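Local coordinates for Low molecular weight protein-tyrosine-phosphatase YfkJ (Bacillus subtilis, PDB 4ETM), which hydrolyses phosphotyrosine in proteins, releasing phosphate and restoring the tyrosine side chain, and is involved in ethanol stress resistance, at residues Asp139-Tyr144 against Phe149-Gln154. Numbering follows the deposited sequence.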
loop_
_atom_site.group_PDB
_atom_site.type_symbol
_atom_site.label_atom_id
_atom_site.label_comp_id
_atom_site.label_asym_id
_atom_site.label_seq_id
_atom_site.Cartn_x
_atom_site.Cartn_y
_atom_site.Cartn_z
ATOM N N ASP A 139 4.822 8.742 -4.259
ATOM C CA ASP A 139 3.692 8.146 -4.960
ATOM C C ASP A 139 3.363 8.908 -6.231
ATOM O O ASP A 139 3.359 10.136 -6.235
ATOM C CB ASP A 139 2.465 8.122 -4.049
ATOM C CG ASP A 139 2.682 7.287 -2.807
ATOM O OD1 ASP A 139 3.133 6.133 -2.942
ATOM O OD2 ASP A 139 2.427 7.795 -1.692
ATOM N N VAL A 140 3.060 8.187 -7.304
ATOM C CA VAL A 140 2.516 8.833 -8.482
ATOM C C VAL A 140 1.029 9.065 -8.266
ATOM O O VAL A 140 0.280 8.098 -8.102
ATOM C CB VAL A 140 2.752 8.019 -9.773
ATOM C CG1 VAL A 140 2.276 8.807 -10.967
ATOM C CG2 VAL A 140 4.234 7.698 -9.942
ATOM N N PRO A 141 0.594 10.338 -8.248
ATOM C CA PRO A 141 -0.839 10.583 -8.032
ATOM C C PRO A 141 -1.714 9.997 -9.133
ATOM O O PRO A 141 -1.295 9.910 -10.292
ATOM C CB PRO A 141 -0.949 12.117 -8.013
ATOM C CG PRO A 141 0.433 12.609 -7.852
ATOM C CD PRO A 141 1.334 11.591 -8.464
ATOM N N ASP A 142 -2.924 9.600 -8.767
ATOM C CA ASP A 142 -3.843 8.986 -9.717
ATOM C C ASP A 142 -4.648 10.074 -10.409
ATOM O O ASP A 142 -5.498 10.685 -9.787
ATOM C CB ASP A 142 -4.782 8.042 -8.973
ATOM C CG ASP A 142 -5.637 7.205 -9.900
ATOM O OD1 ASP A 142 -5.618 7.446 -11.115
ATOM O OD2 ASP A 142 -6.356 6.316 -9.389
ATOM N N PRO A 143 -4.398 10.293 -11.706
ATOM C CA PRO A 143 -5.054 11.361 -12.465
ATOM C C PRO A 143 -6.502 11.019 -12.805
ATOM O O PRO A 143 -7.258 11.903 -13.209
ATOM C CB PRO A 143 -4.194 11.464 -13.723
ATOM C CG PRO A 143 -3.706 10.101 -13.923
ATOM C CD PRO A 143 -3.488 9.500 -12.553
ATOM N N TYR A 144 -6.898 9.761 -12.605
ATOM C CA TYR A 144 -8.304 9.400 -12.730
ATOM C C TYR A 144 -9.073 10.229 -11.715
ATOM O O TYR A 144 -10.186 10.667 -11.980
ATOM C CB TYR A 144 -8.514 7.905 -12.451
ATOM C CG TYR A 144 -9.921 7.396 -12.708
ATOM C CD1 TYR A 144 -10.307 6.968 -13.968
ATOM C CD2 TYR A 144 -10.859 7.353 -11.684
ATOM C CE1 TYR A 144 -11.584 6.508 -14.203
ATOM C CE2 TYR A 144 -12.141 6.900 -11.907
ATOM C CZ TYR A 144 -12.500 6.473 -13.169
ATOM O OH TYR A 144 -13.791 6.017 -13.383
ATOM N N PHE A 149 -2.876 15.140 -15.554
ATOM C CA PHE A 149 -2.061 14.255 -16.366
ATOM C C PHE A 149 -0.664 14.803 -16.610
ATOM O O PHE A 149 0.271 14.034 -16.802
ATOM C CB PHE A 149 -2.778 13.922 -17.675
ATOM C CG PHE A 149 -3.905 12.944 -17.496
ATOM C CD1 PHE A 149 -5.140 13.381 -17.023
ATOM C CD2 PHE A 149 -3.733 11.591 -17.775
ATOM C CE1 PHE A 149 -6.185 12.488 -16.847
ATOM C CE2 PHE A 149 -4.770 10.691 -17.589
ATOM C CZ PHE A 149 -6.002 11.149 -17.120
ATOM N N GLU A 150 -0.518 16.124 -16.560
ATOM C CA GLU A 150 0.779 16.744 -16.795
ATOM C C GLU A 150 1.803 16.359 -15.727
ATOM O O GLU A 150 2.940 16.014 -16.058
ATOM C CB GLU A 150 0.652 18.257 -16.881
ATOM C CG GLU A 150 0.029 18.742 -18.167
ATOM C CD GLU A 150 1.021 18.877 -19.302
ATOM O OE1 GLU A 150 0.685 19.517 -20.322
ATOM O OE2 GLU A 150 2.148 18.372 -19.171
ATOM N N GLU A 151 1.418 16.390 -14.451
ATOM C CA GLU A 151 2.392 16.114 -13.398
ATOM C C GLU A 151 2.715 14.617 -13.362
ATOM O O GLU A 151 3.822 14.233 -12.989
ATOM C CB GLU A 151 1.900 16.604 -12.034
ATOM C CG GLU A 151 0.791 15.773 -11.430
ATOM C CD GLU A 151 0.405 16.219 -10.020
ATOM O OE1 GLU A 151 -0.543 15.630 -9.460
ATOM O OE2 GLU A 151 1.043 17.146 -9.472
ATOM N N VAL A 152 1.746 13.792 -13.759
ATOM C CA VAL A 152 1.943 12.346 -13.847
ATOM C C VAL A 152 2.954 12.051 -14.955
ATOM O O VAL A 152 3.868 11.260 -14.768
ATOM C CB VAL A 152 0.609 11.604 -14.086
ATOM C CG1 VAL A 152 0.855 10.159 -14.456
ATOM C CG2 VAL A 152 -0.248 11.682 -12.838
ATOM N N CYS A 153 2.810 12.711 -16.104
ATOM C CA CYS A 153 3.802 12.583 -17.169
ATOM C C CYS A 153 5.215 12.917 -16.675
ATOM O O CYS A 153 6.161 12.154 -16.910
ATOM C CB CYS A 153 3.439 13.499 -18.342
ATOM S SG CYS A 153 4.614 13.458 -19.726
ATOM N N GLN A 154 5.361 14.048 -15.993
ATOM C CA GLN A 154 6.675 14.463 -15.520
ATOM C C GLN A 154 7.272 13.434 -14.573
ATOM O O GLN A 154 8.437 13.057 -14.712
ATOM C CB GLN A 154 6.633 15.848 -14.862
ATOM C CG GLN A 154 6.671 16.991 -15.860
ATOM C CD GLN A 154 6.487 18.359 -15.218
ATOM O OE1 GLN A 154 6.395 18.480 -13.993
ATOM N NE2 GLN A 154 6.428 19.397 -16.049
#
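P143 sets its CB over the face of F149, the two side chains crossing at about a right angle: CB of the proline stands 3.7 Å above the centroid of the F149 ring, only 6° from its normal, a CH-pi contact over the middle of one face. CG of P143 reaches the same face near CE2, and the carbonyl O of P143 lies 3.8 Å from CE1 of F149. CG of F149 sits beside its own backbone N, anti to the carbonyl carbon (chi1 -75°), which turns one face of the ring to the proline.

V152, one turn further along, uses both its branches. CG2 of V152 packs on CD of P143 at 3.9 Å. The same V152 CG2 closes to 3.3 Å on the carbonyl O of P141, a tight touch of methyl and carbonyl. CG1 of V152 meets CG1 of V140 at 4.0 Å. At the margin, the extended chain of E151 lays OE1 alongside CG of P141, 3.6 Å away. The join between the segments is thus mostly apolar, and R31 and M34 of helix 31-45 also touch V152.

The side chain of D142, the proton donor, sets out away from helix 149-170. Its OD1 accepts from the backbone N of Y144 at 3.0 Å, with the N-H coming in 49° out of the carboxylate plane, and so N-caps helix 143-146. V140 O is hydrogen-bonded by the catalytic R31. D142-P143 is the Asp-Pro of the general-acid loop of low molecular weight tyrosine phosphatases, packed here on residues 149-152 of helix 149-170, with a phosphate ion, probably from the crystallisation liquor, bound close to P143 in the active site.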